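Local coordinates for chromosome replication initiation protein (Geobacillus kaustophilus, PDB 2VN2) that probably takes part in the initiation of chromosome replication as the primosome protein DnaD, represented here by its N-terminal domain, at residues G23-K26 / G31-E34; Y25-L30 / Y111-Q116; M41-E46 / A58-V63. All coordinates share one frame; numbering follows the deposited sequence.

Contact 1: G23-K26 / G31-E34. With MG (magnesium ion), chain E.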
ATOM      1  N   GLY A  23      14.512   1.890  -2.185  1.00 27.36           N
ATOM      2  CA  GLY A  23      15.856   1.676  -1.716  1.00 27.56           C
ATOM      3  C   GLY A  23      16.939   1.625  -2.825  1.00 27.00           C
ATOM      4  O   GLY A  23      18.150   1.589  -2.519  1.00 28.65           O
ATOM      5  N   HIS A  24      16.555   1.589  -4.084  1.00 25.39           N
ATOM      6  CA  HIS A  24      17.511   1.292  -5.136  1.00 25.60           C
ATOM      7  C   HIS A  24      17.267   1.981  -6.433  1.00 24.68           C
ATOM      8  O   HIS A  24      17.948   1.682  -7.334  1.00 24.57           O
ATOM      9  CB  HIS A  24      17.513  -0.216  -5.460  1.00 26.21           C
ATOM     10  CG  HIS A  24      17.836  -1.095  -4.273  1.00 27.40           C
ATOM     11  ND1 HIS A  24      19.135  -1.475  -3.945  1.00 30.14           N
ATOM     12  CD2 HIS A  24      17.030  -1.651  -3.331  1.00 27.02           C
ATOM     13  CE1 HIS A  24      19.099  -2.248  -2.854  1.00 30.07           C
ATOM     14  NE2 HIS A  24      17.841  -2.332  -2.439  1.00 29.72           N
ATOM     15  N   TYR A  25      16.293   2.871  -6.551  1.00 25.40           N
ATOM     16  CA  TYR A  25      16.061   3.541  -7.819  1.00 26.90           C
ATOM     17  C   TYR A  25      17.259   4.359  -8.268  1.00 28.37           C
ATOM     18  O   TYR A  25      17.463   4.468  -9.430  1.00 27.04           O
ATOM     19  CB  TYR A  25      14.813   4.432  -7.787  1.00 26.78           C
ATOM     20  CG  TYR A  25      14.972   5.665  -6.926  1.00 26.85           C
ATOM     21  CD1 TYR A  25      15.476   6.892  -7.463  1.00 25.69           C
ATOM     22  CD2 TYR A  25      14.650   5.614  -5.554  1.00 27.24           C
ATOM     23  CE1 TYR A  25      15.678   8.003  -6.633  1.00 26.13           C
ATOM     24  CE2 TYR A  25      14.778   6.764  -4.719  1.00 28.11           C
ATOM     25  CZ  TYR A  25      15.300   7.944  -5.269  1.00 28.87           C
ATOM     26  OH  TYR A  25      15.414   9.022  -4.456  1.00 26.07           O
ATOM     27  N   LYS A  26      17.990   5.009  -7.354  1.00 31.61           N
ATOM     28  CA  LYS A  26      19.246   5.800  -7.711  1.00 34.96           C
ATOM     29  C   LYS A  26      20.316   4.897  -8.286  1.00 35.85           C
ATOM     30  O   LYS A  26      20.835   5.155  -9.368  1.00 36.09           O
ATOM     31  CB  LYS A  26      19.807   6.657  -6.523  1.00 37.80           C
ATOM     32  CG  LYS A  26      21.278   6.996  -6.595  1.00 39.84           C
ATOM     33  CD  LYS A  26      21.895   6.874  -5.192  1.00 42.60           C
ATOM     34  CE  LYS A  26      23.217   7.723  -5.129  1.00 46.98           C
ATOM     35  NZ  LYS A  26      23.751   7.983  -3.623  1.00 48.53           N
ATOM     36  N   GLY A  31      16.113   9.214 -11.381  1.00 23.70           N
ATOM     37  CA  GLY A  31      16.029  10.416 -10.578  1.00 24.77           C
ATOM     38  C   GLY A  31      14.721  10.362  -9.766  1.00 24.69           C
ATOM     39  O   GLY A  31      13.811   9.516 -10.034  1.00 26.63           O
ATOM     40  N   GLU A  32      14.610  11.275  -8.803  1.00 21.59           N
ATOM     41  CA  GLU A  32      13.360  11.451  -8.072  1.00 22.55           C
ATOM     42  C   GLU A  32      12.227  11.765  -9.020  1.00 22.06           C
ATOM     43  O   GLU A  32      11.066  11.309  -8.799  1.00 21.95           O
ATOM     44  CB  GLU A  32      13.520  12.586  -7.005  1.00 20.97           C
ATOM     45  CG  GLU A  32      14.310  12.175  -5.775  1.00 20.43           C
ATOM     46  CD  GLU A  32      15.824  11.941  -6.051  1.00 21.43           C
ATOM     47  OE1 GLU A  32      16.345  12.671  -6.898  1.00 25.24           O
ATOM     48  OE2 GLU A  32      16.517  11.121  -5.380  1.00 22.17           O
ATOM     49  N   GLY A  33      12.476  12.637 -10.031  1.00 20.21           N
ATOM     50  CA  GLY A  33      11.356  12.936 -10.948  1.00 19.03           C
ATOM     51  C   GLY A  33      10.788  11.759 -11.738  1.00 18.98           C
ATOM     52  O   GLY A  33       9.564  11.684 -11.989  1.00 20.73           O
ATOM     53  N   GLU A  34      11.655  10.837 -12.168  1.00 19.44           N
ATOM     54  CA  GLU A  34      11.296   9.592 -12.832  1.00 20.65           C
ATOM     55  C   GLU A  34      10.584   8.729 -11.871  1.00 21.44           C
ATOM     56  O   GLU A  34       9.631   8.071 -12.269  1.00 23.36           O
ATOM     57  CB  GLU A  34      12.573   8.845 -13.375  1.00 21.20           C
ATOM     58  CG  GLU A  34      13.243   9.645 -14.545  1.00 25.70           C
ATOM     59  CD  GLU A  34      14.627   9.125 -14.889  1.00 27.82           C
ATOM     60  OE1 GLU A  34      15.529   9.100 -14.006  1.00 30.88           O
ATOM     61  OE2 GLU A  34      14.827   8.783 -16.089  1.00 27.71           O
TER
HETATM   62 MG    MG E1120      21.412  -1.456  -4.267  1.00 35.19          MG

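Contact 2: Y25-L30 / Y111-Q116. With MG (magnesium ion), chain E.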
ATOM      1  N   TYR A  25      16.293   2.871  -6.551  1.00 25.40           N
ATOM      2  CA  TYR A  25      16.061   3.541  -7.819  1.00 26.90           C
ATOM      3  C   TYR A  25      17.259   4.359  -8.268  1.00 28.37           C
ATOM      4  O   TYR A  25      17.463   4.468  -9.430  1.00 27.04           O
ATOM      5  CB  TYR A  25      14.813   4.432  -7.787  1.00 26.78           C
ATOM      6  CG  TYR A  25      14.972   5.665  -6.926  1.00 26.85           C
ATOM      7  CD1 TYR A  25      15.476   6.892  -7.463  1.00 25.69           C
ATOM      8  CD2 TYR A  25      14.650   5.614  -5.554  1.00 27.24           C
ATOM      9  CE1 TYR A  25      15.678   8.003  -6.633  1.00 26.13           C
ATOM     10  CE2 TYR A  25      14.778   6.764  -4.719  1.00 28.11           C
ATOM     11  CZ  TYR A  25      15.300   7.944  -5.269  1.00 28.87           C
ATOM     12  OH  TYR A  25      15.414   9.022  -4.456  1.00 26.07           O
ATOM     13  N   LYS A  26      17.990   5.009  -7.354  1.00 31.61           N
ATOM     14  CA  LYS A  26      19.246   5.800  -7.711  1.00 34.96           C
ATOM     15  C   LYS A  26      20.316   4.897  -8.286  1.00 35.85           C
ATOM     16  O   LYS A  26      20.835   5.155  -9.368  1.00 36.09           O
ATOM     17  CB  LYS A  26      19.807   6.657  -6.523  1.00 37.80           C
ATOM     18  CG  LYS A  26      21.278   6.996  -6.595  1.00 39.84           C
ATOM     19  CD  LYS A  26      21.895   6.874  -5.192  1.00 42.60           C
ATOM     20  CE  LYS A  26      23.217   7.723  -5.129  1.00 46.98           C
ATOM     21  NZ  LYS A  26      23.751   7.983  -3.623  1.00 48.53           N
ATOM     22  N   GLN A  27      20.595   3.826  -7.585  1.00 35.62           N
ATOM     23  CA  GLN A  27      21.437   2.789  -8.119  1.00 37.20           C
ATOM     24  C   GLN A  27      20.978   2.242  -9.462  1.00 36.08           C
ATOM     25  O   GLN A  27      21.796   1.630 -10.131  1.00 36.82           O
ATOM     26  CB  GLN A  27      21.574   1.619  -7.122  1.00 39.97           C
ATOM     27  CG  GLN A  27      22.789   1.684  -6.164  1.00 45.29           C
ATOM     28  CD  GLN A  27      22.662   0.794  -4.777  1.00 50.21           C
ATOM     29  OE1 GLN A  27      21.728   0.946  -3.926  1.00 51.69           O
ATOM     30  NE2 GLN A  27      23.631  -0.151  -4.615  1.00 53.46           N
ATOM     31  N   LEU A  28      19.692   2.354  -9.846  1.00 33.61           N
ATOM     32  CA  LEU A  28      19.261   1.917 -11.194  1.00 29.96           C
ATOM     33  C   LEU A  28      19.440   3.042 -12.188  1.00 28.76           C
ATOM     34  O   LEU A  28      19.122   2.863 -13.317  1.00 29.56           O
ATOM     35  CB  LEU A  28      17.792   1.485 -11.239  1.00 29.26           C
ATOM     36  CG  LEU A  28      17.288   0.186 -10.545  1.00 29.97           C
ATOM     37  CD1 LEU A  28      15.752   0.039 -10.507  1.00 30.75           C
ATOM     38  CD2 LEU A  28      17.866  -1.031 -11.195  1.00 28.88           C
ATOM     39  N   GLY A  29      19.915   4.222 -11.801  1.00 27.08           N
ATOM     40  CA  GLY A  29      19.996   5.313 -12.764  1.00 24.81           C
ATOM     41  C   GLY A  29      18.732   6.116 -12.906  1.00 25.34           C
ATOM     42  O   GLY A  29      18.597   6.899 -13.854  1.00 26.54           O
ATOM     43  N   LEU A  30      17.795   5.976 -11.962  1.00 25.86           N
ATOM     44  CA  LEU A  30      16.609   6.899 -11.911  1.00 25.45           C
ATOM     45  C   LEU A  30      16.827   8.154 -11.036  1.00 24.78           C
ATOM     46  O   LEU A  30      17.621   8.151 -10.078  1.00 22.60           O
ATOM     47  CB  LEU A  30      15.336   6.153 -11.509  1.00 25.33           C
ATOM     48  CG  LEU A  30      15.061   4.939 -12.355  1.00 29.41           C
ATOM     49  CD1 LEU A  30      13.908   4.101 -11.922  1.00 28.48           C
ATOM     50  CD2 LEU A  30      14.793   5.467 -13.780  1.00 29.65           C
ATOM     51  N   TYR A 111      20.112  -9.336  -6.995  1.00 29.71           N
ATOM     52  CA  TYR A 111      20.807 -10.583  -7.099  1.00 33.12           C
ATOM     53  C   TYR A 111      22.351 -10.484  -6.990  1.00 32.23           C
ATOM     54  O   TYR A 111      23.004 -11.264  -6.366  1.00 29.79           O
ATOM     55  CB  TYR A 111      20.491 -11.233  -8.426  1.00 37.47           C
ATOM     56  CG  TYR A 111      20.350 -12.665  -8.161  1.00 44.31           C
ATOM     57  CD1 TYR A 111      19.298 -13.089  -7.352  1.00 47.24           C
ATOM     58  CD2 TYR A 111      21.295 -13.604  -8.598  1.00 47.67           C
ATOM     59  CE1 TYR A 111      19.111 -14.402  -7.008  1.00 51.03           C
ATOM     60  CE2 TYR A 111      21.133 -14.966  -8.257  1.00 50.32           C
ATOM     61  CZ  TYR A 111      19.993 -15.362  -7.450  1.00 52.16           C
ATOM     62  OH  TYR A 111      19.707 -16.720  -7.034  1.00 55.26           O
ATOM     63  N   THR A 112      22.875  -9.520  -7.685  1.00 33.82           N
ATOM     64  CA  THR A 112      24.290  -9.143  -7.682  1.00 35.98           C
ATOM     65  C   THR A 112      24.712  -8.606  -6.342  1.00 35.95           C
ATOM     66  O   THR A 112      25.703  -9.068  -5.841  1.00 37.84           O
ATOM     67  CB  THR A 112      24.503  -8.123  -8.842  1.00 37.53           C
ATOM     68  OG1 THR A 112      24.253  -8.819 -10.068  1.00 35.38           O
ATOM     69  CG2 THR A 112      25.911  -7.420  -8.809  1.00 37.83           C
ATOM     70  N   GLN A 113      23.955  -7.695  -5.719  1.00 35.42           N
ATOM     71  CA  GLN A 113      24.221  -7.280  -4.322  1.00 33.79           C
ATOM     72  C   GLN A 113      24.233  -8.462  -3.324  1.00 33.90           C
ATOM     73  O   GLN A 113      24.993  -8.428  -2.378  1.00 35.53           O
ATOM     74  CB  GLN A 113      23.145  -6.258  -3.900  1.00 33.55           C
ATOM     75  CG  GLN A 113      23.411  -4.992  -2.937  1.00 33.34           C
ATOM     76  CD  GLN A 113      22.555  -3.668  -3.395  1.00 34.86           C
ATOM     77  OE1 GLN A 113      21.285  -3.518  -3.309  1.00 22.73           O
ATOM     78  NE2 GLN A 113      23.341  -2.693  -3.892  1.00 37.08           N
ATOM     79  N   ALA A 114      23.332  -9.454  -3.463  1.00 31.49           N
ATOM     80  CA  ALA A 114      23.204 -10.576  -2.545  1.00 30.40           C
ATOM     81  C   ALA A 114      24.527 -11.423  -2.578  1.00 31.60           C
ATOM     82  O   ALA A 114      25.063 -11.779  -1.511  1.00 31.32           O
ATOM     83  CB  ALA A 114      21.999 -11.459  -2.929  1.00 28.94           C
ATOM     84  N   ALA A 115      24.993 -11.719  -3.781  1.00 29.62           N
ATOM     85  CA  ALA A 115      26.142 -12.526  -4.057  1.00 32.53           C
ATOM     86  C   ALA A 115      27.460 -11.941  -3.603  1.00 34.67           C
ATOM     87  O   ALA A 115      28.344 -12.702  -3.162  1.00 36.12           O
ATOM     88  CB  ALA A 115      26.199 -12.789  -5.535  1.00 30.95           C
ATOM     89  N   GLN A 116      27.573 -10.606  -3.693  1.00 37.14           N
ATOM     90  CA  GLN A 116      28.715  -9.778  -3.317  1.00 37.95           C
ATOM     91  C   GLN A 116      28.750  -9.551  -1.832  1.00 39.31           C
ATOM     92  O   GLN A 116      29.839  -9.254  -1.246  1.00 38.64           O
ATOM     93  CB  GLN A 116      28.679  -8.439  -4.082  1.00 38.93           C
ATOM     94  CG  GLN A 116      28.821  -8.752  -5.601  1.00 38.79           C
ATOM     95  CD  GLN A 116      28.991  -7.555  -6.575  1.00 40.58           C
ATOM     96  OE1 GLN A 116      28.661  -6.367  -6.264  1.00 39.31           O
ATOM     97  NE2 GLN A 116      29.512  -7.897  -7.826  1.00 39.31           N
TER
HETATM   98 MG    MG E1120      21.412  -1.456  -4.267  1.00 35.19          MG

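Contact 3: M41-E46 / A58-V63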
ATOM      1  N   MET A  41       2.176   7.036 -13.219  1.00 20.56           N
ATOM      2  CA  MET A  41       1.719   5.999 -14.150  1.00 24.06           C
ATOM      3  C   MET A  41       1.085   4.894 -13.425  1.00 25.86           C
ATOM      4  O   MET A  41       0.073   4.511 -13.856  1.00 24.97           O
ATOM      5  CB  MET A  41       2.750   5.357 -15.070  1.00 22.21           C
ATOM      6  CG  MET A  41       3.464   6.355 -16.123  1.00 26.24           C
ATOM      7  SD  MET A  41       5.021   5.615 -16.865  1.00 27.65           S
ATOM      8  CE  MET A  41       4.372   4.014 -16.994  1.00 12.78           C
ATOM      9  N   GLN A  42       1.649   4.385 -12.331  1.00 29.66           N
ATOM     10  CA  GLN A  42       0.967   3.294 -11.576  1.00 32.59           C
ATOM     11  C   GLN A  42      -0.487   3.679 -11.231  1.00 32.96           C
ATOM     12  O   GLN A  42      -1.435   2.923 -11.399  1.00 33.37           O
ATOM     13  CB  GLN A  42       1.706   2.930 -10.302  1.00 34.18           C
ATOM     14  CG  GLN A  42       1.088   1.712  -9.579  1.00 39.62           C
ATOM     15  CD  GLN A  42       1.667   1.535  -8.165  1.00 44.55           C
ATOM     16  OE1 GLN A  42       2.838   1.983  -7.860  1.00 48.28           O
ATOM     17  NE2 GLN A  42       0.839   0.930  -7.240  1.00 47.27           N
ATOM     18  N   SER A  43      -0.632   4.914 -10.795  1.00 33.77           N
ATOM     19  CA  SER A  43      -1.901   5.462 -10.339  1.00 34.08           C
ATOM     20  C   SER A  43      -2.979   5.518 -11.444  1.00 33.34           C
ATOM     21  O   SER A  43      -4.148   5.242 -11.196  1.00 33.92           O
ATOM     22  CB  SER A  43      -1.606   6.872  -9.811  1.00 33.57           C
ATOM     23  OG  SER A  43      -2.765   7.462  -9.290  1.00 36.57           O
ATOM     24  N   PHE A  44      -2.590   5.963 -12.624  1.00 33.61           N
ATOM     25  CA  PHE A  44      -3.352   5.788 -13.893  1.00 35.50           C
ATOM     26  C   PHE A  44      -3.702   4.319 -14.230  1.00 36.84           C
ATOM     27  O   PHE A  44      -4.851   4.039 -14.589  1.00 38.21           O
ATOM     28  CB  PHE A  44      -2.620   6.448 -15.071  1.00 35.48           C
ATOM     29  CG  PHE A  44      -2.854   7.931 -15.196  1.00 36.19           C
ATOM     30  CD1 PHE A  44      -4.107   8.442 -15.487  1.00 38.55           C
ATOM     31  CD2 PHE A  44      -1.828   8.816 -15.038  1.00 36.83           C
ATOM     32  CE1 PHE A  44      -4.322   9.839 -15.579  1.00 38.57           C
ATOM     33  CE2 PHE A  44      -2.011  10.217 -15.144  1.00 37.56           C
ATOM     34  CZ  PHE A  44      -3.223  10.718 -15.403  1.00 38.59           C
ATOM     35  N   PHE A  45      -2.737   3.383 -14.147  1.00 37.18           N
ATOM     36  CA  PHE A  45      -3.029   1.946 -14.395  1.00 40.20           C
ATOM     37  C   PHE A  45      -4.129   1.474 -13.427  1.00 41.95           C
ATOM     38  O   PHE A  45      -4.941   0.640 -13.767  1.00 42.66           O
ATOM     39  CB  PHE A  45      -1.827   1.002 -14.103  1.00 41.33           C
ATOM     40  CG  PHE A  45      -0.596   1.256 -14.946  1.00 43.40           C
ATOM     41  CD1 PHE A  45      -0.674   2.026 -16.155  1.00 43.17           C
ATOM     42  CD2 PHE A  45       0.611   0.680 -14.575  1.00 43.76           C
ATOM     43  CE1 PHE A  45       0.396   2.233 -16.885  1.00 42.58           C
ATOM     44  CE2 PHE A  45       1.705   0.855 -15.318  1.00 44.12           C
ATOM     45  CZ  PHE A  45       1.605   1.638 -16.471  1.00 44.95           C
ATOM     46  N   GLU A  46      -4.070   1.938 -12.172  1.00 44.33           N
ATOM     47  CA  GLU A  46      -5.033   1.501 -11.142  1.00 45.42           C
ATOM     48  C   GLU A  46      -6.381   2.153 -11.254  1.00 46.28           C
ATOM     49  O   GLU A  46      -7.284   1.684 -10.647  1.00 47.31           O
ATOM     50  CB  GLU A  46      -4.478   1.634  -9.770  1.00 44.33           C
ATOM     51  CG  GLU A  46      -3.398   0.698  -9.563  1.00 42.63           C
ATOM     52  CD  GLU A  46      -2.886   0.890  -8.203  1.00 44.33           C
ATOM     53  OE1 GLU A  46      -3.657   1.520  -7.436  1.00 47.40           O
ATOM     54  OE2 GLU A  46      -1.733   0.439  -7.871  1.00 43.69           O
ATOM     55  N   ALA A  58       1.675  14.980 -16.996  1.00 36.35           N
ATOM     56  CA  ALA A  58       2.296  16.265 -16.533  1.00 36.13           C
ATOM     57  C   ALA A  58       1.403  17.099 -15.641  1.00 35.74           C
ATOM     58  O   ALA A  58       1.902  17.994 -14.923  1.00 33.98           O
ATOM     59  CB  ALA A  58       2.770  17.137 -17.711  1.00 35.80           C
ATOM     60  N   GLU A  59       0.098  16.797 -15.677  1.00 36.48           N
ATOM     61  CA  GLU A  59      -0.957  17.642 -15.100  1.00 37.92           C
ATOM     62  C   GLU A  59      -0.785  17.644 -13.613  1.00 36.50           C
ATOM     63  O   GLU A  59      -1.025  18.668 -13.012  1.00 36.87           O
ATOM     64  CB  GLU A  59      -2.404  17.208 -15.540  1.00 40.57           C
ATOM     65  CG  GLU A  59      -3.306  16.401 -14.520  1.00 48.04           C
ATOM     66  CD  GLU A  59      -4.524  15.531 -15.199  1.00 52.64           C
ATOM     67  OE1 GLU A  59      -5.081  16.016 -16.242  1.00 55.60           O
ATOM     68  OE2 GLU A  59      -4.902  14.394 -14.705  1.00 53.09           O
ATOM     69  N   ARG A  60      -0.347  16.519 -13.020  1.00 34.73           N
ATOM     70  CA  ARG A  60      -0.094  16.430 -11.546  1.00 34.56           C
ATOM     71  C   ARG A  60       1.387  16.591 -11.171  1.00 32.16           C
ATOM     72  O   ARG A  60       1.750  16.386 -10.049  1.00 31.33           O
ATOM     73  CB  ARG A  60      -0.745  15.152 -10.924  1.00 37.29           C
ATOM     74  CG  ARG A  60      -2.292  14.879 -11.303  1.00 40.39           C
ATOM     75  CD  ARG A  60      -2.943  13.603 -10.559  1.00 44.05           C
ATOM     76  NE  ARG A  60      -3.001  12.281 -11.265  1.00 47.58           N
ATOM     77  CZ  ARG A  60      -2.404  11.070 -10.962  1.00 48.70           C
ATOM     78  NH1 ARG A  60      -1.531  10.815  -9.919  1.00 44.17           N
ATOM     79  NH2 ARG A  60      -2.710  10.039 -11.788  1.00 48.22           N
ATOM     80  N   MET A  61       2.261  16.985 -12.109  1.00 29.95           N
ATOM     81  CA  MET A  61       3.713  17.093 -11.815  1.00 27.49           C
ATOM     82  C   MET A  61       4.140  18.564 -11.975  1.00 27.10           C
ATOM     83  O   MET A  61       3.409  19.352 -12.586  1.00 26.00           O
ATOM     84  CB  MET A  61       4.603  16.226 -12.752  1.00 24.11           C
ATOM     85  CG  MET A  61       4.206  14.919 -13.019  1.00 23.62           C
ATOM     86  SD  MET A  61       5.372  13.722 -13.839  1.00 16.89           S
ATOM     87  CE  MET A  61       3.907  13.327 -14.411  1.00 22.33           C
ATOM     88  N   THR A  62       5.330  18.913 -11.508  1.00 27.15           N
ATOM     89  CA  THR A  62       5.827  20.269 -11.714  1.00 27.06           C
ATOM     90  C   THR A  62       6.461  20.494 -13.110  1.00 28.25           C
ATOM     91  O   THR A  62       6.891  21.629 -13.417  1.00 29.51           O
ATOM     92  CB  THR A  62       6.902  20.626 -10.713  1.00 25.51           C
ATOM     93  OG1 THR A  62       7.993  19.728 -10.925  1.00 25.69           O
ATOM     94  CG2 THR A  62       6.364  20.587  -9.231  1.00 25.58           C
ATOM     95  N   VAL A  63       6.567  19.448 -13.932  1.00 28.27           N
ATOM     96  CA  VAL A  63       7.152  19.552 -15.242  1.00 28.46           C
ATOM     97  C   VAL A  63       6.104  19.769 -16.419  1.00 28.44           C
ATOM     98  O   VAL A  63       4.945  19.367 -16.279  1.00 29.99           O
ATOM     99  CB  VAL A  63       8.071  18.330 -15.532  1.00 28.58           C
ATOM    100  CG1 VAL A  63       9.149  18.274 -14.466  1.00 27.16           C
ATOM    101  CG2 VAL A  63       7.334  17.098 -15.552  1.00 27.31           C
TER

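Contact 1: G23-K26 / G31-E34
Tyr25 sits in the loop that follows helix 19-22, with helical backbone angles, while Gly31, in an extended conformation just before helix 32-45, brings its carbonyl oxygen O within 4.0 Å of Tyr25 CD1. The polar grip is made further out, where Tyr25 OH donates a hydrogen bond to Glu32 OE2 at 2.5 Å. The oxygen OE2 arrives at the ring edge, in the plane of the phenol, and is met on its anti side from somewhat outside the carboxylate plane; ring and carboxylate stand nearly perpendicular, 82° apart. Two torsions set this up. Tyr25 CG is wedged between its own backbone N and carbonyl carbon (chi1 70°), and the Glu32 chain folds back at chi2 (69°), bringing an acid from the first turn of the helix down to the phenol. Gly31 is the N-cap, right before helix 32-45, and Glu34, three residues on, takes the Gly31 N-H on an anti lone pair of OE1 at 2.7 Å; this is one half of a capping box, since glycine has no side chain to return the bond. Glu34 OE2 makes a salt bridge with Lys78. The Tyr25 hydroxyl also bonds His40 of the second subunit, and Glu32, which uses OE2 for Tyr25, gives OE1 to Thr62 of that same subunit, so the buried pair is tied into the interface between the two chains. A phenylalanine at Tyr25 would probably leave both Glu32 OE2 and His40 of the second subunit without their shared hydroxyl. His24 packs on Leu106 and Leu110 of helix 100-116 and binds the magnesium ion through ND1 at 2.3 Å.

Contact 2: Y25-L30 / Y111-Q116
Gln27 and Gln113 reach for each other from opposite directions and meet at a magnesium ion, their CA atoms 11.1 Å apart. Everything close in this contact is concentrated there. The carbon CD of Gln27 lies 2.6 Å from the magnesium, and Gln113 CD lies at 2.6 Å as well; as modelled, each amide has its oxygen and its nitrogen both near the ion, with the two amide planes turned 40° from one another. The amides have probably been modelled the wrong way round, which leaves the identity of each end doubtful, and a carbonyl oxygen is the likelier ligand for magnesium. Gln27 is extended beyond CG, with chi2 at 158°, whereas the Gln113 chain bends at chi2. His24 and His109 complete the site as modelled. Away from the ion the association is loose: just 71 Å² is buried in total, Gln27 is exposed to solvent, and between the two segments only these two side chains come together. The loop carrying Gln27 is held by its own backbone bonds. Lys26 to Gly29 forms a type I turn, with Gly29 N bonded to Lys26 O at 2.8 Å, and Leu30 N reaches Tyr25 O at 3.0 Å, the bond pair of a Schellman motif; Gly29 has the left-handed backbone conformation such a reversal needs. Around the metal link, Leu28 packs on Leu102 and Leu106 of helix 100-116, and Leu30 on Leu38 of helix 32-45, so the turn lies between these two helices while Gln113 approaches from the last turns of the longer one.

Contact 3: M41-E46 / A58-V63
Arg60 reaches from just past helix 54-59 to Ser43 and Phe44 on helix 32-45, and its side chain can be followed outward. CB points toward helix 32-45, and CG stands anti to the carbonyl carbon, beside the backbone N (chi1 -49°). CB, CG and CD stay more than 4.2 Å from every side-chain atom of 41-46 and serve as the span. At chi3 (-97°) the chain bends, turning NE and the guanidinium across the ring of Phe44. CZ stands 4.7 Å from the ring centroid, 27° off the normal, an off-centre cation-pi contact. NH2 does the close touching: it sits over one face of Phe44, displaced toward the rim, 3.4 Å from CE2 and 3.6 Å from CD2. Ser43 OG lies 3.6 Å from both NH1 and NH2 of Arg60, with no hydrogen bond between them. The guanidinium is thus tilted against the ring and not stacked flat on it. Glu59 visits the same ring differently, its OE2 coming to the edge near the plane, 4.1 Å from Phe44 CZ, where the ring hydrogens carry slight positive charge and probably favour the acid. Phe44 also packs against Leu57, Val49 and Pro52, while Ser43 and Arg60 both meet Leu22 of the second subunit. Gln42, which touches Ile15 of strand 14-18, bonds through NE2 to Glu46 OE2 at 2.7 Å, one turn on; Glu46 OE1 forms a salt bridge with Lys19 of the second subunit. Residues 60 to 64 connect helix 54-59 with helix 65-77, and these helices, packed against 32-45 and followed by the antiparallel strands 82-83 and 97-98, are consistent with the winged helix-turn-helix fold of the DnaD N-terminal domain.

Contact 1 is buried, contact 3 partly so, and contact 2 lies at the surface. Contacts 1 and 2 start from the same loop, share Tyr25 and Lys26, and use the same magnesium ion: His24 of contact 1 is a ligand beside Gln27 and Gln113 of contact 2. Contacts 1 and 3 both use helix 32-45, one at its start and the other near its end, their centres about 16 Å apart. The chemistry changes with place: a short charged hydrogen bond inside, metal coordination at the surface, and a cation over an aromatic face between helices. All three also meet the second subunit, contact 1 through hydrogen bonds to His40 and Thr62.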